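Long-range contacts in DegV family protein (Streptococcus agalactiae, PDB 3LUP), which binds a fatty acid, here elaidic acid, and may take part in lipid transport or fatty acid metabolism: residues I33-K38 and E60-S65; I235-Q240 and E274-F279; R175-S180 and E198-V203. One frame throughout, in Å; residues are numbered along the deposited sequence.

Contact 1: I33-K38 and E60-S65. With ELA (Elaidic acid), chain B.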
# COMPACT_ATOMS: atom_id res chain seq x y z
N ILE A 33 13.06 8.29 0.28
CA ILE A 33 13.68 7.55 -0.80
C ILE A 33 15.16 7.93 -0.89
O ILE A 33 15.53 9.10 -0.70
CB ILE A 33 12.96 7.78 -2.17
CG1 ILE A 33 13.55 8.97 -2.91
CG2 ILE A 33 11.44 7.95 -2.00
CD1 ILE A 33 13.31 8.89 -4.38
N ILE A 34 16.01 6.95 -1.14
CA ILE A 34 17.45 7.22 -1.21
C ILE A 34 17.97 6.96 -2.62
O ILE A 34 18.10 5.81 -3.05
CB ILE A 34 18.27 6.38 -0.19
CG1 ILE A 34 17.60 6.37 1.20
CG2 ILE A 34 19.69 6.90 -0.10
CD1 ILE A 34 17.82 5.08 1.98
N ILE A 35 18.26 8.05 -3.33
CA ILE A 35 18.85 7.97 -4.66
C ILE A 35 20.35 7.80 -4.47
O ILE A 35 20.77 6.91 -3.73
CB ILE A 35 18.49 9.20 -5.51
CG1 ILE A 35 17.03 9.64 -5.25
CG2 ILE A 35 18.75 8.92 -7.01
CD1 ILE A 35 15.99 9.00 -6.15
N ASP A 36 21.18 8.61 -5.12
CA ASP A 36 22.62 8.53 -4.88
C ASP A 36 22.94 9.17 -3.52
O ASP A 36 24.11 9.48 -3.23
CB ASP A 36 23.40 9.19 -6.02
N GLY A 37 21.90 9.33 -2.70
CA GLY A 37 21.90 10.23 -1.52
C GLY A 37 21.36 11.60 -1.93
O GLY A 37 21.24 12.51 -1.10
N LYS A 38 21.01 11.72 -3.22
CA LYS A 38 20.64 12.98 -3.90
C LYS A 38 19.33 13.66 -3.46
O LYS A 38 19.36 14.81 -2.99
CB LYS A 38 20.67 12.78 -5.44
N GLU A 60 22.67 3.06 -10.30
CA GLU A 60 22.41 2.25 -9.12
C GLU A 60 20.93 2.41 -8.78
O GLU A 60 20.36 3.49 -8.97
CB GLU A 60 23.30 2.75 -7.97
CG GLU A 60 23.55 1.74 -6.85
CD GLU A 60 24.65 0.72 -7.19
OE1 GLU A 60 25.67 1.10 -7.81
OE2 GLU A 60 24.50 -0.46 -6.82
N LEU A 61 20.29 1.34 -8.29
CA LEU A 61 18.88 1.42 -7.89
C LEU A 61 18.67 2.30 -6.66
O LEU A 61 19.54 2.35 -5.79
CB LEU A 61 18.30 0.03 -7.59
CG LEU A 61 18.01 -0.97 -8.71
CD1 LEU A 61 17.56 -2.30 -8.10
CD2 LEU A 61 16.97 -0.45 -9.71
N PRO A 62 17.52 3.01 -6.60
CA PRO A 62 17.16 3.70 -5.37
C PRO A 62 16.76 2.71 -4.26
O PRO A 62 16.43 1.54 -4.53
CB PRO A 62 15.96 4.56 -5.77
CG PRO A 62 16.02 4.66 -7.24
CD PRO A 62 16.60 3.37 -7.70
N LYS A 63 16.83 3.18 -3.01
CA LYS A 63 16.30 2.43 -1.87
C LYS A 63 15.28 3.30 -1.14
O LYS A 63 15.20 4.50 -1.36
CB LYS A 63 17.42 2.02 -0.92
CG LYS A 63 18.58 1.31 -1.57
CD LYS A 63 19.43 0.54 -0.56
CE LYS A 63 18.69 -0.70 -0.07
NZ LYS A 63 19.51 -1.93 -0.27
N THR A 64 14.49 2.67 -0.29
CA THR A 64 13.69 3.43 0.65
C THR A 64 14.13 3.06 2.06
O THR A 64 14.90 2.11 2.26
CB THR A 64 12.18 3.17 0.48
OG1 THR A 64 11.93 1.77 0.64
CG2 THR A 64 11.70 3.62 -0.90
N SER A 65 13.68 3.85 3.03
CA SER A 65 13.91 3.54 4.43
C SER A 65 12.60 3.67 5.16
O SER A 65 11.70 4.36 4.68
CB SER A 65 14.95 4.48 5.03
OG SER A 65 14.44 5.79 5.00
CA ELA B . 12.14 -0.43 4.25
C ELA B . 13.65 -0.63 4.37
O ELA B . 14.42 -0.67 3.37
C3 ELA B . 11.73 0.90 3.64
C4 ELA B . 10.24 1.17 3.83
C5 ELA B . 9.50 1.41 2.50
C6 ELA B . 9.08 0.08 1.84
C7 ELA B . 8.67 0.13 0.37
C8 ELA B . 8.35 -1.28 -0.13
C9 ELA B . 7.20 -1.27 -1.13
C10 ELA B . 6.87 -2.46 -1.96
C11 ELA B . 6.16 -2.28 -3.28
C12 ELA B . 4.96 -3.21 -3.44
C13 ELA B . 3.63 -2.49 -3.41
C14 ELA B . 2.56 -3.17 -4.25
C15 ELA B . 1.27 -2.33 -4.25
C16 ELA B . 0.05 -3.06 -4.79
C17 ELA B . -1.02 -3.22 -3.72
C18 ELA B . -2.43 -3.07 -4.28
OXT ELA B . 14.15 -0.77 5.51

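Contact 2: I235-Q240 and E274-F279. With ELA (Elaidic acid), chain B.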
# COMPACT_ATOMS: atom_id res chain seq x y z
N ILE A 235 -3.85 0.47 -10.18
CA ILE A 235 -2.76 1.34 -9.77
C ILE A 235 -1.58 1.08 -10.69
O ILE A 235 -1.29 -0.06 -11.01
CB ILE A 235 -2.37 1.09 -8.30
CG1 ILE A 235 -3.62 0.87 -7.44
CG2 ILE A 235 -1.52 2.23 -7.76
CD1 ILE A 235 -3.52 -0.30 -6.49
N HIS A 236 -0.90 2.14 -11.13
CA HIS A 236 0.20 1.99 -12.06
C HIS A 236 1.33 2.97 -11.81
O HIS A 236 1.10 4.07 -11.27
CB HIS A 236 -0.31 2.14 -13.49
CG HIS A 236 -0.77 3.52 -13.82
ND1 HIS A 236 0.03 4.44 -14.46
CD2 HIS A 236 -1.93 4.15 -13.56
CE1 HIS A 236 -0.63 5.57 -14.60
NE2 HIS A 236 -1.82 5.42 -14.06
N SER A 237 2.54 2.59 -12.20
CA SER A 237 3.67 3.51 -12.18
C SER A 237 4.01 3.92 -13.62
O SER A 237 4.87 3.32 -14.27
CB SER A 237 4.87 2.89 -11.45
OG SER A 237 5.26 1.66 -12.05
N ARG A 238 3.32 4.94 -14.11
CA ARG A 238 3.46 5.42 -15.51
C ARG A 238 3.20 4.29 -16.53
O ARG A 238 4.02 4.03 -17.41
CB ARG A 238 4.84 6.08 -15.73
CG ARG A 238 5.12 7.29 -14.85
CD ARG A 238 5.21 8.56 -15.65
NE ARG A 238 5.52 9.72 -14.81
CZ ARG A 238 6.63 10.46 -14.90
NH1 ARG A 238 7.57 10.17 -15.80
NH2 ARG A 238 6.80 11.49 -14.08
N ALA A 239 2.06 3.63 -16.36
CA ALA A 239 1.61 2.55 -17.25
C ALA A 239 0.14 2.79 -17.57
O ALA A 239 -0.69 1.89 -17.50
CB ALA A 239 1.82 1.18 -16.59
N GLN A 240 -0.14 4.05 -17.92
CA GLN A 240 -1.45 4.51 -18.38
C GLN A 240 -2.21 3.51 -19.25
O GLN A 240 -3.36 3.16 -18.94
CB GLN A 240 -1.26 5.80 -19.18
CG GLN A 240 -2.53 6.58 -19.43
CD GLN A 240 -3.19 7.01 -18.14
OE1 GLN A 240 -2.51 7.25 -17.13
NE2 GLN A 240 -4.52 7.08 -18.14
N GLU A 274 9.35 1.28 -13.07
CA GLU A 274 8.42 1.97 -13.94
C GLU A 274 7.76 0.93 -14.85
O GLU A 274 8.33 -0.16 -15.07
CB GLU A 274 9.12 3.05 -14.77
CG GLU A 274 8.21 3.83 -15.71
CD GLU A 274 8.83 5.12 -16.21
OE1 GLU A 274 10.00 5.37 -15.87
OE2 GLU A 274 8.15 5.89 -16.94
N GLY A 275 6.59 1.27 -15.39
CA GLY A 275 5.81 0.37 -16.22
C GLY A 275 4.99 -0.68 -15.47
O GLY A 275 4.39 -1.55 -16.11
N ALA A 276 4.97 -0.63 -14.13
CA ALA A 276 4.19 -1.60 -13.34
C ALA A 276 2.69 -1.30 -13.37
O ALA A 276 2.29 -0.14 -13.50
CB ALA A 276 4.68 -1.64 -11.94
N VAL A 277 1.87 -2.36 -13.28
CA VAL A 277 0.40 -2.24 -13.13
C VAL A 277 -0.07 -3.24 -12.07
O VAL A 277 0.48 -4.34 -11.95
CB VAL A 277 -0.38 -2.43 -14.48
CG1 VAL A 277 -0.53 -3.89 -14.83
CG2 VAL A 277 -1.75 -1.77 -14.43
N ALA A 278 -1.07 -2.84 -11.29
CA ALA A 278 -1.55 -3.64 -10.16
C ALA A 278 -3.02 -3.39 -9.96
O ALA A 278 -3.57 -2.43 -10.49
CB ALA A 278 -0.81 -3.27 -8.90
N PHE A 279 -3.67 -4.25 -9.19
CA PHE A 279 -4.95 -3.86 -8.62
C PHE A 279 -4.93 -4.12 -7.11
O PHE A 279 -4.14 -4.93 -6.61
CB PHE A 279 -6.15 -4.53 -9.32
CG PHE A 279 -6.30 -6.00 -9.02
CD1 PHE A 279 -5.89 -6.95 -9.95
CD2 PHE A 279 -6.88 -6.43 -7.84
CE1 PHE A 279 -6.03 -8.32 -9.69
CE2 PHE A 279 -7.03 -7.78 -7.57
CZ PHE A 279 -6.60 -8.74 -8.51
CA ELA B . 12.14 -0.43 4.25
C ELA B . 13.65 -0.63 4.37
O ELA B . 14.42 -0.67 3.37
C3 ELA B . 11.73 0.90 3.64
C4 ELA B . 10.24 1.17 3.83
C5 ELA B . 9.50 1.41 2.50
C6 ELA B . 9.08 0.08 1.84
C7 ELA B . 8.67 0.13 0.37
C8 ELA B . 8.35 -1.28 -0.13
C9 ELA B . 7.20 -1.27 -1.13
C10 ELA B . 6.87 -2.46 -1.96
C11 ELA B . 6.16 -2.28 -3.28
C12 ELA B . 4.96 -3.21 -3.44
C13 ELA B . 3.63 -2.49 -3.41
C14 ELA B . 2.56 -3.17 -4.25
C15 ELA B . 1.27 -2.33 -4.25
C16 ELA B . 0.05 -3.06 -4.79
C17 ELA B . -1.02 -3.22 -3.72
C18 ELA B . -2.43 -3.07 -4.28
OXT ELA B . 14.15 -0.77 5.51

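Contact 3: R175-S180 and E198-V203. With ELA (Elaidic acid), chain B.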
# COMPACT_ATOMS: atom_id res chain seq x y z
N ARG A 175 11.87 -7.20 -2.16
CA ARG A 175 10.49 -7.37 -1.68
C ARG A 175 9.76 -8.55 -2.31
O ARG A 175 8.74 -9.00 -1.78
CB ARG A 175 9.65 -6.09 -1.77
CG ARG A 175 10.36 -4.82 -1.34
CD ARG A 175 10.64 -4.70 0.14
NE ARG A 175 11.84 -3.89 0.32
CZ ARG A 175 12.21 -3.28 1.44
NH1 ARG A 175 11.48 -3.35 2.53
NH2 ARG A 175 13.33 -2.57 1.45
N LEU A 176 10.27 -9.04 -3.44
CA LEU A 176 9.86 -10.35 -3.95
C LEU A 176 10.56 -11.44 -3.14
O LEU A 176 11.80 -11.48 -3.06
CB LEU A 176 10.19 -10.50 -5.45
CG LEU A 176 9.84 -11.87 -6.06
CD1 LEU A 176 8.34 -12.17 -6.00
CD2 LEU A 176 10.34 -11.99 -7.49
N SER A 177 9.76 -12.33 -2.54
CA SER A 177 10.31 -13.37 -1.67
C SER A 177 10.99 -14.44 -2.49
O SER A 177 10.47 -14.82 -3.55
CB SER A 177 9.21 -13.99 -0.82
OG SER A 177 8.11 -13.11 -0.72
N ASN A 178 12.13 -14.92 -1.97
CA ASN A 178 13.01 -15.92 -2.61
C ASN A 178 13.45 -15.50 -4.02
O ASN A 178 13.85 -16.35 -4.84
CB ASN A 178 12.36 -17.33 -2.59
CG ASN A 178 13.36 -18.45 -2.89
OD1 ASN A 178 14.54 -18.35 -2.57
ND2 ASN A 178 12.88 -19.52 -3.52
N GLY A 179 13.39 -14.19 -4.28
CA GLY A 179 13.55 -13.60 -5.62
C GLY A 179 14.82 -13.96 -6.35
O GLY A 179 14.79 -14.27 -7.53
N SER A 180 15.95 -13.92 -5.65
CA SER A 180 17.22 -14.22 -6.26
C SER A 180 17.34 -15.70 -6.66
O SER A 180 18.12 -16.05 -7.55
CB SER A 180 18.35 -13.81 -5.32
OG SER A 180 18.16 -14.38 -4.03
N GLU A 198 0.86 -13.71 4.76
CA GLU A 198 1.79 -12.95 5.61
C GLU A 198 2.06 -11.55 5.08
O GLU A 198 2.89 -10.83 5.64
CB GLU A 198 3.14 -13.65 5.76
CG GLU A 198 3.13 -15.04 6.37
CD GLU A 198 3.43 -16.11 5.33
OE1 GLU A 198 4.44 -15.97 4.58
OE2 GLU A 198 2.64 -17.10 5.27
N GLY A 199 1.38 -11.18 3.99
CA GLY A 199 1.60 -9.89 3.37
C GLY A 199 2.92 -9.78 2.64
O GLY A 199 3.45 -8.68 2.50
N LYS A 200 3.47 -10.91 2.19
CA LYS A 200 4.69 -10.92 1.38
C LYS A 200 4.33 -10.93 -0.09
O LYS A 200 3.29 -11.46 -0.48
CB LYS A 200 5.53 -12.16 1.67
CG LYS A 200 6.29 -12.11 2.97
CD LYS A 200 7.50 -13.04 2.91
CE LYS A 200 8.30 -12.93 4.22
NZ LYS A 200 7.50 -13.41 5.40
N ILE A 201 5.19 -10.36 -0.92
CA ILE A 201 4.95 -10.47 -2.33
C ILE A 201 5.56 -11.76 -2.84
O ILE A 201 6.76 -12.01 -2.67
CB ILE A 201 5.46 -9.28 -3.12
CG1 ILE A 201 5.03 -7.97 -2.43
CG2 ILE A 201 4.95 -9.40 -4.57
CD1 ILE A 201 5.40 -6.69 -3.20
N VAL A 202 4.70 -12.60 -3.41
CA VAL A 202 5.08 -13.90 -3.96
C VAL A 202 4.50 -14.00 -5.37
O VAL A 202 3.65 -13.18 -5.76
CB VAL A 202 4.62 -15.14 -3.08
CG1 VAL A 202 5.06 -14.97 -1.65
CG2 VAL A 202 3.13 -15.36 -3.14
N VAL A 203 4.97 -14.99 -6.14
CA VAL A 203 4.42 -15.20 -7.47
C VAL A 203 3.11 -15.96 -7.34
O VAL A 203 3.05 -17.06 -6.80
CB VAL A 203 5.40 -15.97 -8.40
CG1 VAL A 203 4.83 -16.06 -9.81
CG2 VAL A 203 6.77 -15.30 -8.41
CA ELA B . 12.14 -0.43 4.25
C ELA B . 13.65 -0.63 4.37
O ELA B . 14.42 -0.67 3.37
C3 ELA B . 11.73 0.90 3.64
C4 ELA B . 10.24 1.17 3.83
C5 ELA B . 9.50 1.41 2.50
C6 ELA B . 9.08 0.08 1.84
C7 ELA B . 8.67 0.13 0.37
C8 ELA B . 8.35 -1.28 -0.13
C9 ELA B . 7.20 -1.27 -1.13
C10 ELA B . 6.87 -2.46 -1.96
C11 ELA B . 6.16 -2.28 -3.28
C12 ELA B . 4.96 -3.21 -3.44
C13 ELA B . 3.63 -2.49 -3.41
C14 ELA B . 2.56 -3.17 -4.25
C15 ELA B . 1.27 -2.33 -4.25
C16 ELA B . 0.05 -3.06 -4.79
C17 ELA B . -1.02 -3.22 -3.72
C18 ELA B . -2.43 -3.07 -4.28
OXT ELA B . 14.15 -0.77 5.51

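Contact 1: I33-K38 and E60-S65
Pro-62 is the first residue of 60-65 to meet 33-38: its ring lies against the backbone of Ile-34, with CB 3.7 Å from Ile-34 O. Pro-62 CB is also the nearest approach for the tip of Ile-35, whose CD1 comes to 4.5 Å, while Leu-55 of helix 48-57 packs on the proline as well. Lys-63 then makes both hydrogen bonds of this short antiparallel ladder. Its N gives a bond of 2.9 Å to Ile-34 O, and its O accepts the almost straight bond from Ile-34 N (N-H...O 174°). The Lys-63 side chain shares a face with Ile-34 near the backbone, but its amine runs off from 33-38. Thr-64 stands opposite Ile-33 as the non-hydrogen-bonded pair, on the face turned from Ile-34. Its OG1 is hydrogen-bonded to His-271 NE2 and faces the C3-to-C5 part of the fatty acid; Thr-64 CB is 3.8 Å from C5. Thr-64 O makes a close polar approach to the lipid O, at 3.0 Å. At Ser-65 the pairing ends: Ile-34 CD1 reaches over to Ser-65 CB at 4.2 Å, and the Ser-65 backbone touches the lipid at C3. Two backbone bonds and a thin apolar contact hold this two-stranded ribbon together, which is consistent with main-chain pairing, together with the His-271 bond, placing Thr-64 and Ser-65 beside the head of the lipid.

Contact 2: I235-Q240 and E274-F279
Neighbouring antiparallel strands of the six-stranded mixed sheet, 230-236 and 277-283, meet here, and their pairing runs on into the loops at their ends. Ile-235 and Ala-278 form the hydrogen-bonded pair: Ile-235 N gives a bond of 2.9 Å to Ala-278 O, and Ala-278 N returns one to Ile-235 O. Beyond the non-hydrogen-bonded pair of His-236 and Val-277, Ser-237 makes three hydrogen bonds to 274-279. Its N donates to Ala-276 O, its O accepts from Gly-275 N at 2.9 Å, and its OG accepts from Ala-276 N at 3.1 Å; Gly-273 O is a fourth partner, bonded to OG. A chi1 of 57° folds the hydroxyl back over its own main chain, where it can take the N-H of Ala-276. The His-236 ring turns back on its own segment, where ND1 takes the N-H of Ala-239, the N-cap of helix 240-252. Arg-238 NH1 and Glu-274 OE2 stay 4.5 Å apart, beyond a salt bridge, their flat groups 84° apart, while NH2 makes the salt bridge with Asp-49. The methyl end of the fatty acid, C18, meets Ile-235 CD1 at 3.7 Å and the backbone Phe-279 O at 3.4 Å, two groups held in place by the hydrogen bonds between the strands.

Contact 3: R175-S180 and E198-V203
Ser-177 and Ile-201 supply the polar part of the contact, in which Ile-201 O is held by two donors of one residue. Ser-177 N points nearly straight at it (3.0 Å, N-H...O 169°), whereas Ser-177 OG donates from above the carbonyl plane. That hydroxyl also lies against aliphatic carbons, Lys-200 CB at 3.6 Å and Val-202 CG1, and in a similar side-chain-to-carbonyl contact Ile-201 CB rests against Arg-175 O. The apolar contact is made by Leu-176: a chi1 of 178° swings its branch away from its amide, bringing CD1 to 4.3 Å from Val-203 CG2. Contacts with the ligand form the third group. Arg-175 bends at chi2 away from the strand, and its NH2 gives a hydrogen bond of 2.9 Å to the fatty acid O, with the carboxyl carbon in the guanidinium plane and C8 over one face. NH1 is bonded to Ile-96 O. Farther down the chain of the lipid, Ile-201 CD1 touches C12 at 3.5 Å. Segment 175-180, with its type II turn from Leu-176 to Gly-179, links helix 168-173, whose Leu-170 and Val-171 pack on Leu-176, to helix 179-186, whose Ile-182 and Leu-186 touch Val-203. Strand 201-205, outermost in its sheet, pairs with strand 192-195.

How the contacts relate
Followed from the N terminus, the three contacts come in series, none nested in or crossing another. Contact 1 closes a loop holding helix 48-57. Contact 3 is next, closing a shorter loop that contains most of helix 179-186 and strand 192-195. Contact 2 comes last, around helices 240-252 and 266-272 and strand 259-263. Contacts 2 and 3 belong to one mixed sheet, 3 at its outermost strand 201-205 and 2 deeper inside; contact 1 is a separate ribbon, its centre about 20 Å from that of contact 2. They do not touch one another. The elaidic acid connects them: its carboxylate end lies between contacts 1 and 3, its middle passes Ile-201, and its methyl end reaches contact 2.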